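Local coordinates for protein SPT6 (Antonospora locustae, PDB 2XP1) that probably binds RNA polymerase II through noncanonical tandem SH2 domains of a transcription elongation factor, at residues K99-Y104 and D166-V171; A126-R131 and I146-I151. All blocks are in the same frame, centred on the assembly; numbering follows the deposited sequence.

Both contacts lie in the C-terminal half of this tandem SH2 fragment. The long helix 80-100 ends in the turn 101-104; residues 99-104 form the first side of contact 1. The chain then forms strand 124-129, crosses back along strand 136-142 and enters strand 146-153. Contact 2 pairs residues 126-131 with 146-151 across that middle strand. Contact 1 closes later, when residues 166-171 start helix 167-175. Contact 2 is therefore nested inside the loop of contact 1, and their centres are about 12 Å apart. Phe127 joins them: its backbone N probably bonds to Lys103 O, and its ring packs on Ile167.

Contact 1 of 2, residues K99-Y104 and D166-V171; sequences KAHAKY and DIDSFV
His101 lies across Ile167 and bonds to Asp168. Its imidazole carries this side of the contact. Ile167 CG2 sits over the centre of one ring face, 3.4 Å from the centroid of the His101 ring, a CH-pi contact. The other branch of Ile167 reaches back along the histidine: its CD1 lies 3.6 Å from His101 CB. The ring is thus backed by both arms of the isoleucine.

The polar edge of the ring is used as well. His101 NE2 donates to Asp168 OD1 at 3.1 Å, with an almost straight N-H...O angle of 176°. The acceptor is in the ring plane, but the donor comes from above the carboxylate plane, and the two planes stand 87° apart. On the other nitrogen, Lys103 N donates to His101 ND1 at 3.0 Å, from a position tilted out of the ring plane. This pair of bonds is consistent with a neutral ring protonated on NE2. The first torsion of His101 (chi1 -157°) swings CG away from the backbone N and carries the ring from the turn to the helix. Were the imidazole replaced by the methyl of an alanine here, Asp168 OD1 and Lys103 N would probably lose their partner and a gap would be likely to open over Ile167 CG2.

Each backbone is also braced locally. His101 to Tyr104 is a type I beta turn. Asp166 is the N-cap of the facing helix, and its OD1 accepts from Ser169 N at 3.1 Å and from Ser169 OG at 2.7 Å.

The contact joins the turn after helix 80-100 to the first turn of helix 167-175. Strand 124-129 lies beside both, and Val171 and Lys103 also touch its Tyr125. Deeper in, the Phe170 ring meets Phe139, Tyr159 and Phe164 edge-to-face.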
ATOM      1  N   LYS A  99      14.389  11.107 -11.583  1.00 52.11           N
ATOM      2  CA  LYS A  99      15.122  12.215 -12.221  1.00 55.12           C
ATOM      3  C   LYS A  99      16.321  11.754 -13.010  1.00 58.52           C
ATOM      4  O   LYS A  99      16.881  12.512 -13.806  1.00 60.90           O
ATOM      5  CB  LYS A  99      15.541  13.262 -11.197  1.00 55.21           C
ATOM      6  CG  LYS A  99      14.380  13.747 -10.352  1.00 53.86           C
ATOM      7  CD  LYS A  99      14.729  15.069  -9.759  1.00 57.50           C
ATOM      8  CE  LYS A  99      14.334  15.132  -8.300  1.00 54.80           C
ATOM      9  NZ  LYS A  99      14.965  16.380  -7.763  1.00 60.20           N
ATOM     10  N   ALA A 100      16.718  10.508 -12.786  1.00 59.71           N
ATOM     11  CA  ALA A 100      17.764   9.889 -13.600  1.00 64.23           C
ATOM     12  C   ALA A 100      17.216   9.473 -14.964  1.00 65.11           C
ATOM     13  O   ALA A 100      17.955   9.425 -15.956  1.00 69.05           O
ATOM     14  CB  ALA A 100      18.394   8.686 -12.883  1.00 65.51           C
ATOM     15  N   HIS A 101      15.916   9.212 -15.037  1.00 62.26           N
ATOM     16  CA  HIS A 101      15.372   8.591 -16.241  1.00 62.15           C
ATOM     17  C   HIS A 101      15.630   9.413 -17.486  1.00 64.29           C
ATOM     18  O   HIS A 101      15.510  10.651 -17.457  1.00 63.16           O
ATOM     19  CB  HIS A 101      13.888   8.313 -16.114  1.00 58.74           C
ATOM     20  CG  HIS A 101      13.415   7.236 -17.031  1.00 59.94           C
ATOM     21  ND1 HIS A 101      12.758   7.505 -18.211  1.00 60.33           N
ATOM     22  CD2 HIS A 101      13.540   5.886 -16.962  1.00 61.28           C
ATOM     23  CE1 HIS A 101      12.487   6.366 -18.825  1.00 62.79           C
ATOM     24  NE2 HIS A 101      12.946   5.369 -18.085  1.00 63.61           N
ATOM     25  N   ALA A 102      15.986   8.707 -18.569  1.00 66.53           N
ATOM     26  CA  ALA A 102      16.077   9.302 -19.890  1.00 69.06           C
ATOM     27  C   ALA A 102      14.899  10.253 -20.169  1.00 67.23           C
ATOM     28  O   ALA A 102      15.123  11.361 -20.658  1.00 69.28           O
ATOM     29  CB  ALA A 102      16.170   8.207 -20.978  1.00 71.48           C
ATOM     30  N   LYS A 103      13.673   9.834 -19.815  1.00 64.15           N
ATOM     31  CA  LYS A 103      12.435  10.542 -20.172  1.00 63.10           C
ATOM     32  C   LYS A 103      11.942  11.603 -19.163  1.00 60.74           C
ATOM     33  O   LYS A 103      10.905  12.236 -19.388  1.00 59.50           O
ATOM     34  CB  LYS A 103      11.302   9.534 -20.462  1.00 61.66           C
ATOM     35  CG  LYS A 103      11.542   8.605 -21.634  1.00 65.56           C
ATOM     36  CD  LYS A 103      11.154   9.254 -22.957  1.00 69.10           C
ATOM     37  CE  LYS A 103      12.332   9.904 -23.654  1.00 72.99           C
ATOM     38  NZ  LYS A 103      13.157   8.913 -24.423  1.00 76.79           N
ATOM     39  N   TYR A 104      12.673  11.791 -18.060  1.00 60.49           N
ATOM     40  CA  TYR A 104      12.367  12.854 -17.096  1.00 58.31           C
ATOM     41  C   TYR A 104      12.871  14.232 -17.531  1.00 60.63           C
ATOM     42  O   TYR A 104      14.029  14.362 -17.931  1.00 62.68           O
ATOM     43  CB  TYR A 104      12.993  12.528 -15.757  1.00 57.63           C
ATOM     44  CG  TYR A 104      12.745  13.587 -14.704  1.00 56.46           C
ATOM     45  CD1 TYR A 104      11.586  13.553 -13.919  1.00 52.11           C
ATOM     46  CD2 TYR A 104      13.663  14.628 -14.496  1.00 57.17           C
ATOM     47  CE1 TYR A 104      11.348  14.522 -12.939  1.00 52.71           C
ATOM     48  CE2 TYR A 104      13.435  15.609 -13.510  1.00 56.89           C
ATOM     49  CZ  TYR A 104      12.279  15.548 -12.734  1.00 54.55           C
ATOM     50  OH  TYR A 104      12.038  16.508 -11.758  1.00 54.14           O
ATOM     51  N   ASP A 166       9.611   1.625 -10.895  1.00 57.10           N
ATOM     52  CA  ASP A 166      10.288   2.654 -11.695  1.00 57.19           C
ATOM     53  C   ASP A 166       9.518   2.978 -12.974  1.00 56.41           C
ATOM     54  O   ASP A 166       8.594   2.247 -13.360  1.00 57.50           O
ATOM     55  CB  ASP A 166      11.758   2.247 -12.027  1.00 60.14           C
ATOM     56  CG  ASP A 166      11.871   0.917 -12.809  1.00 65.81           C
ATOM     57  OD1 ASP A 166      10.863   0.427 -13.383  1.00 67.51           O
ATOM     58  OD2 ASP A 166      12.997   0.347 -12.863  1.00 70.77           O
ATOM     59  N   ILE A 167       9.917   4.062 -13.635  1.00 55.66           N
ATOM     60  CA  ILE A 167       9.305   4.541 -14.880  1.00 54.45           C
ATOM     61  C   ILE A 167       9.246   3.484 -15.998  1.00 57.66           C
ATOM     62  O   ILE A 167       8.207   3.347 -16.744  1.00 56.39           O
ATOM     63  CB  ILE A 167      10.062   5.793 -15.363  1.00 54.60           C
ATOM     64  CG1 ILE A 167       9.776   6.981 -14.415  1.00 51.13           C
ATOM     65  CG2 ILE A 167       9.787   6.105 -16.849  1.00 54.75           C
ATOM     66  CD1 ILE A 167      10.502   8.259 -14.826  1.00 51.06           C
ATOM     67  N   ASP A 168      10.368   2.753 -16.102  1.00 60.33           N
ATOM     68  CA  ASP A 168      10.565   1.720 -17.095  1.00 63.82           C
ATOM     69  C   ASP A 168       9.442   0.694 -17.149  1.00 64.45           C
ATOM     70  O   ASP A 168       8.904   0.408 -18.249  1.00 65.44           O
ATOM     71  CB  ASP A 168      11.916   1.023 -16.886  1.00 67.32           C
ATOM     72  CG  ASP A 168      12.959   1.499 -17.863  1.00 70.23           C
ATOM     73  OD1 ASP A 168      12.589   2.333 -18.726  1.00 68.80           O
ATOM     74  OD2 ASP A 168      14.130   1.046 -17.771  1.00 75.15           O
ATOM     75  N   SER A 169       9.107   0.142 -15.970  1.00 63.72           N
ATOM     76  CA  SER A 169       8.065  -0.884 -15.878  1.00 64.51           C
ATOM     77  C   SER A 169       6.713  -0.239 -16.107  1.00 61.69           C
ATOM     78  O   SER A 169       5.849  -0.845 -16.796  1.00 62.80           O
ATOM     79  CB  SER A 169       8.116  -1.731 -14.583  1.00 65.59           C
ATOM     80  OG  SER A 169       8.585  -1.031 -13.446  1.00 65.41           O
ATOM     81  N   PHE A 170       6.560   0.991 -15.583  1.00 57.66           N
ATOM     82  CA  PHE A 170       5.368   1.791 -15.878  1.00 55.58           C
ATOM     83  C   PHE A 170       5.173   1.957 -17.388  1.00 56.14           C
ATOM     84  O   PHE A 170       4.087   1.665 -17.919  1.00 56.68           O
ATOM     85  CB  PHE A 170       5.354   3.177 -15.197  1.00 52.51           C
ATOM     86  CG  PHE A 170       4.304   4.088 -15.764  1.00 50.82           C
ATOM     87  CD1 PHE A 170       2.961   3.922 -15.419  1.00 49.74           C
ATOM     88  CD2 PHE A 170       4.643   5.063 -16.686  1.00 50.49           C
ATOM     89  CE1 PHE A 170       1.979   4.718 -15.964  1.00 47.27           C
ATOM     90  CE2 PHE A 170       3.665   5.875 -17.245  1.00 51.01           C
ATOM     91  CZ  PHE A 170       2.322   5.703 -16.870  1.00 49.68           C
ATOM     92  N   VAL A 171       6.218   2.432 -18.063  1.00 56.63           N
ATOM     93  CA  VAL A 171       6.199   2.553 -19.528  1.00 58.33           C
ATOM     94  C   VAL A 171       5.719   1.243 -20.173  1.00 60.81           C
ATOM     95  O   VAL A 171       4.772   1.238 -20.988  1.00 61.17           O
ATOM     96  CB  VAL A 171       7.588   2.946 -20.075  1.00 59.62           C
ATOM     97  CG1 VAL A 171       7.641   2.797 -21.609  1.00 61.64           C
ATOM     98  CG2 VAL A 171       7.928   4.360 -19.650  1.00 57.94           C
TER

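Contact 2 of 2, residues A126-R131 and I146-I151; sequences AFYFSR and ILEEYI. With SO4 (sulfate ion), chain C.
The central antiparallel sheet of the C-terminal SH2 domain brings Tyr128, Ser130, Glu148 and Tyr150 together on one side, and Phe127 and Ile151 on the other. Strand 136-142 runs between strands 124-129 and 146-153, so the contact is made by side chains reaching over it. The short runs 127-130 and 148-151 point 82° apart.

A sulfate ion, probably from the crystallisation liquor, bridges the two segments. Its O4 is gripped twice: Ser130 OG donates to sulfate O4 at 2.6 Å, and Tyr150 OH donates to the same O4, also at 2.6 Å. That oxygen lies near the plane of the Tyr150 ring, at its edge. A chi1 of 178° turns the Ser130 hydroxyl to the ion. The backbone holds another oxygen: Arg131 N donates to sulfate O2 at 3.0 Å. Tyr128 presents its ring edge, with CE1 3.6 Å from sulfate O3.

Beyond the ion, Tyr128 OH lies 3.2 Å from Glu148 OE2, the side chains crossing at about a right angle. On the opposite side of the sheet, Ile151 CD1 meets the edge of the Phe127 ring, 3.9 Å from CE2. Phe127 and Ile151 both also pack on helix 167-175.

Arg131 NH1 donates to Phe129 O at 2.6 Å, and its NH2 forms a salt bridge with Asp56. The anion is met by the amides of Arg131 and Lys132 and by Ser130 OG at the end of strand 124-129, and by the hydroxyls of Thr138 and Tyr150 on the next two strands. The end of the first strand and the turn after it recall the phosphate-binding loop of SH2 domains, but the Arg131 guanidinium does not bind the ion, in keeping with a noncanonical SH2. The sulfate alone does not show a natural ligand.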
ATOM      1  N   ALA A 126       6.820  12.281 -22.097  1.00 48.73           N
ATOM      2  CA  ALA A 126       7.783  12.927 -21.222  1.00 49.40           C
ATOM      3  C   ALA A 126       7.296  12.790 -19.834  1.00 46.92           C
ATOM      4  O   ALA A 126       6.118  12.513 -19.637  1.00 46.52           O
ATOM      5  CB  ALA A 126       7.935  14.398 -21.591  1.00 51.68           C
ATOM      6  N   PHE A 127       8.186  12.973 -18.862  1.00 46.94           N
ATOM      7  CA  PHE A 127       7.775  12.976 -17.448  1.00 44.77           C
ATOM      8  C   PHE A 127       8.309  14.224 -16.776  1.00 45.00           C
ATOM      9  O   PHE A 127       9.426  14.607 -17.024  1.00 46.17           O
ATOM     10  CB  PHE A 127       8.325  11.778 -16.670  1.00 43.28           C
ATOM     11  CG  PHE A 127       7.800  10.469 -17.106  1.00 42.99           C
ATOM     12  CD1 PHE A 127       8.396   9.788 -18.177  1.00 46.55           C
ATOM     13  CD2 PHE A 127       6.750   9.876 -16.417  1.00 41.23           C
ATOM     14  CE1 PHE A 127       7.934   8.553 -18.598  1.00 47.86           C
ATOM     15  CE2 PHE A 127       6.256   8.636 -16.805  1.00 45.86           C
ATOM     16  CZ  PHE A 127       6.863   7.947 -17.923  1.00 47.54           C
ATOM     17  N   TYR A 128       7.491  14.827 -15.914  1.00 44.36           N
ATOM     18  CA  TYR A 128       7.881  15.950 -15.083  1.00 44.59           C
ATOM     19  C   TYR A 128       7.022  15.985 -13.826  1.00 43.48           C
ATOM     20  O   TYR A 128       5.908  15.479 -13.827  1.00 42.90           O
ATOM     21  CB  TYR A 128       7.780  17.255 -15.855  1.00 47.03           C
ATOM     22  CG  TYR A 128       6.471  17.516 -16.593  1.00 49.03           C
ATOM     23  CD1 TYR A 128       5.434  18.242 -15.983  1.00 49.50           C
ATOM     24  CD2 TYR A 128       6.288  17.082 -17.910  1.00 51.82           C
ATOM     25  CE1 TYR A 128       4.251  18.507 -16.652  1.00 51.59           C
ATOM     26  CE2 TYR A 128       5.100  17.343 -18.592  1.00 54.05           C
ATOM     27  CZ  TYR A 128       4.095  18.054 -17.949  1.00 54.38           C
ATOM     28  OH  TYR A 128       2.923  18.316 -18.602  1.00 59.39           O
ATOM     29  N   PHE A 129       7.547  16.542 -12.741  1.00 43.71           N
ATOM     30  CA  PHE A 129       6.776  16.610 -11.501  1.00 42.54           C
ATOM     31  C   PHE A 129       5.711  17.633 -11.669  1.00 43.54           C
ATOM     32  O   PHE A 129       5.943  18.644 -12.309  1.00 44.77           O
ATOM     33  CB  PHE A 129       7.653  16.997 -10.317  1.00 41.83           C
ATOM     34  CG  PHE A 129       8.491  15.870  -9.842  1.00 41.17           C
ATOM     35  CD1 PHE A 129       9.853  15.927  -9.939  1.00 41.83           C
ATOM     36  CD2 PHE A 129       7.912  14.724  -9.351  1.00 38.34           C
ATOM     37  CE1 PHE A 129      10.630  14.880  -9.512  1.00 41.43           C
ATOM     38  CE2 PHE A 129       8.689  13.670  -8.965  1.00 39.68           C
ATOM     39  CZ  PHE A 129      10.068  13.760  -9.054  1.00 38.85           C
ATOM     40  N   SER A 130       4.558  17.338 -11.078  1.00 42.79           N
ATOM     41  CA  SER A 130       3.402  18.241 -11.061  1.00 44.94           C
ATOM     42  C   SER A 130       3.635  19.349 -10.059  1.00 46.40           C
ATOM     43  O   SER A 130       4.049  19.080  -8.921  1.00 43.88           O
ATOM     44  CB  SER A 130       2.120  17.482 -10.621  1.00 43.77           C
ATOM     45  OG  SER A 130       0.994  18.379 -10.559  1.00 44.45           O
ATOM     46  N   ARG A 131       3.320  20.578 -10.478  1.00 50.53           N
ATOM     47  CA  ARG A 131       3.296  21.753  -9.594  1.00 53.02           C
ATOM     48  C   ARG A 131       1.873  22.003  -9.040  1.00 54.10           C
ATOM     49  O   ARG A 131       1.712  22.541  -7.931  1.00 55.12           O
ATOM     50  CB  ARG A 131       3.823  22.993 -10.332  1.00 56.27           C
ATOM     51  CG  ARG A 131       5.352  23.098 -10.395  1.00 57.69           C
ATOM     52  CD  ARG A 131       6.026  22.033 -11.305  1.00 59.43           C
ATOM     53  NE  ARG A 131       7.479  22.217 -11.316  1.00 58.29           N
ATOM     54  CZ  ARG A 131       8.399  21.349 -11.748  1.00 56.85           C
ATOM     55  NH1 ARG A 131       8.094  20.156 -12.276  1.00 50.81           N
ATOM     56  NH2 ARG A 131       9.671  21.709 -11.642  1.00 58.63           N
ATOM     57  N   ILE A 146      -1.740  16.208 -27.095  1.00 75.53           N
ATOM     58  CA  ILE A 146      -1.037  16.104 -25.816  1.00 72.77           C
ATOM     59  C   ILE A 146      -2.026  15.825 -24.654  1.00 70.63           C
ATOM     60  O   ILE A 146      -2.830  16.690 -24.298  1.00 72.21           O
ATOM     61  CB  ILE A 146      -0.149  17.362 -25.543  1.00 73.81           C
ATOM     62  CG1 ILE A 146       0.655  17.738 -26.788  1.00 77.76           C
ATOM     63  CG2 ILE A 146       0.830  17.122 -24.384  1.00 71.67           C
ATOM     64  CD1 ILE A 146       1.125  19.202 -26.824  1.00 82.78           C
ATOM     65  N   LEU A 147      -1.960  14.604 -24.097  1.00 67.56           N
ATOM     66  CA  LEU A 147      -2.727  14.183 -22.902  1.00 64.79           C
ATOM     67  C   LEU A 147      -1.790  14.093 -21.684  1.00 61.22           C
ATOM     68  O   LEU A 147      -0.577  14.090 -21.853  1.00 60.87           O
ATOM     69  CB  LEU A 147      -3.441  12.831 -23.125  1.00 64.84           C
ATOM     70  CG  LEU A 147      -4.148  12.431 -24.438  1.00 68.18           C
ATOM     71  CD1 LEU A 147      -5.089  11.285 -24.169  1.00 69.44           C
ATOM     72  CD2 LEU A 147      -4.937  13.567 -25.063  1.00 72.54           C
ATOM     73  N   GLU A 148      -2.346  14.022 -20.467  1.00 58.60           N
ATOM     74  CA  GLU A 148      -1.535  14.014 -19.245  1.00 55.69           C
ATOM     75  C   GLU A 148      -2.152  13.102 -18.224  1.00 53.19           C
ATOM     76  O   GLU A 148      -3.362  13.006 -18.165  1.00 54.71           O
ATOM     77  CB  GLU A 148      -1.485  15.385 -18.604  1.00 56.20           C
ATOM     78  CG  GLU A 148      -0.585  16.373 -19.247  1.00 59.29           C
ATOM     79  CD  GLU A 148      -0.862  17.763 -18.720  1.00 63.67           C
ATOM     80  OE1 GLU A 148      -1.708  17.919 -17.811  1.00 63.18           O
ATOM     81  OE2 GLU A 148      -0.242  18.712 -19.220  1.00 67.38           O
ATOM     82  N   GLU A 149      -1.323  12.440 -17.418  1.00 49.33           N
ATOM     83  CA  GLU A 149      -1.818  11.546 -16.398  1.00 46.70           C
ATOM     84  C   GLU A 149      -0.971  11.686 -15.172  1.00 44.32           C
ATOM     85  O   GLU A 149       0.227  11.945 -15.270  1.00 42.78           O
ATOM     86  CB  GLU A 149      -1.767  10.096 -16.850  1.00 47.90           C
ATOM     87  CG  GLU A 149      -2.592   9.706 -18.084  1.00 52.07           C
ATOM     88  CD  GLU A 149      -2.621   8.183 -18.284  1.00 56.63           C
ATOM     89  OE1 GLU A 149      -1.785   7.672 -19.051  1.00 56.29           O
ATOM     90  OE2 GLU A 149      -3.466   7.498 -17.654  1.00 58.30           O
ATOM     91  N   TYR A 150      -1.571  11.466 -14.009  1.00 42.93           N
ATOM     92  CA  TYR A 150      -0.842  11.642 -12.793  1.00 41.89           C
ATOM     93  C   TYR A 150      -0.389  10.325 -12.220  1.00 41.59           C
ATOM     94  O   TYR A 150      -1.187   9.389 -12.094  1.00 43.17           O
ATOM     95  CB  TYR A 150      -1.691  12.390 -11.764  1.00 42.08           C
ATOM     96  CG  TYR A 150      -1.893  13.882 -12.038  1.00 44.56           C
ATOM     97  CD1 TYR A 150      -0.898  14.654 -12.641  1.00 43.54           C
ATOM     98  CD2 TYR A 150      -3.086  14.515 -11.686  1.00 47.22           C
ATOM     99  CE1 TYR A 150      -1.080  16.011 -12.896  1.00 47.58           C
ATOM    100  CE2 TYR A 150      -3.271  15.876 -11.918  1.00 49.40           C
ATOM    101  CZ  TYR A 150      -2.270  16.621 -12.529  1.00 49.80           C
ATOM    102  OH  TYR A 150      -2.459  17.980 -12.763  1.00 51.61           O
ATOM    103  N   ILE A 151       0.876  10.260 -11.831  1.00 39.82           N
ATOM    104  CA  ILE A 151       1.368   9.107 -11.145  1.00 39.92           C
ATOM    105  C   ILE A 151       1.723   9.508  -9.728  1.00 39.21           C
ATOM    106  O   ILE A 151       2.368  10.524  -9.522  1.00 39.23           O
ATOM    107  CB  ILE A 151       2.606   8.548 -11.885  1.00 40.43           C
ATOM    108  CG1 ILE A 151       2.205   8.092 -13.291  1.00 41.73           C
ATOM    109  CG2 ILE A 151       3.261   7.424 -11.123  1.00 37.69           C
ATOM    110  CD1 ILE A 151       3.415   7.935 -14.263  1.00 44.29           C
TER
HETATM  111  S   SO4 C 980       0.714  19.967 -13.609  1.00 85.77           S
HETATM  112  O1  SO4 C 980      -0.082  20.741 -14.568  1.00 89.17           O
HETATM  113  O2  SO4 C 980       1.492  20.898 -12.779  1.00 87.16           O
HETATM  114  O3  SO4 C 980       1.638  19.080 -14.306  1.00 85.17           O
HETATM  115  O4  SO4 C 980      -0.178  19.158 -12.792  1.00 84.14           O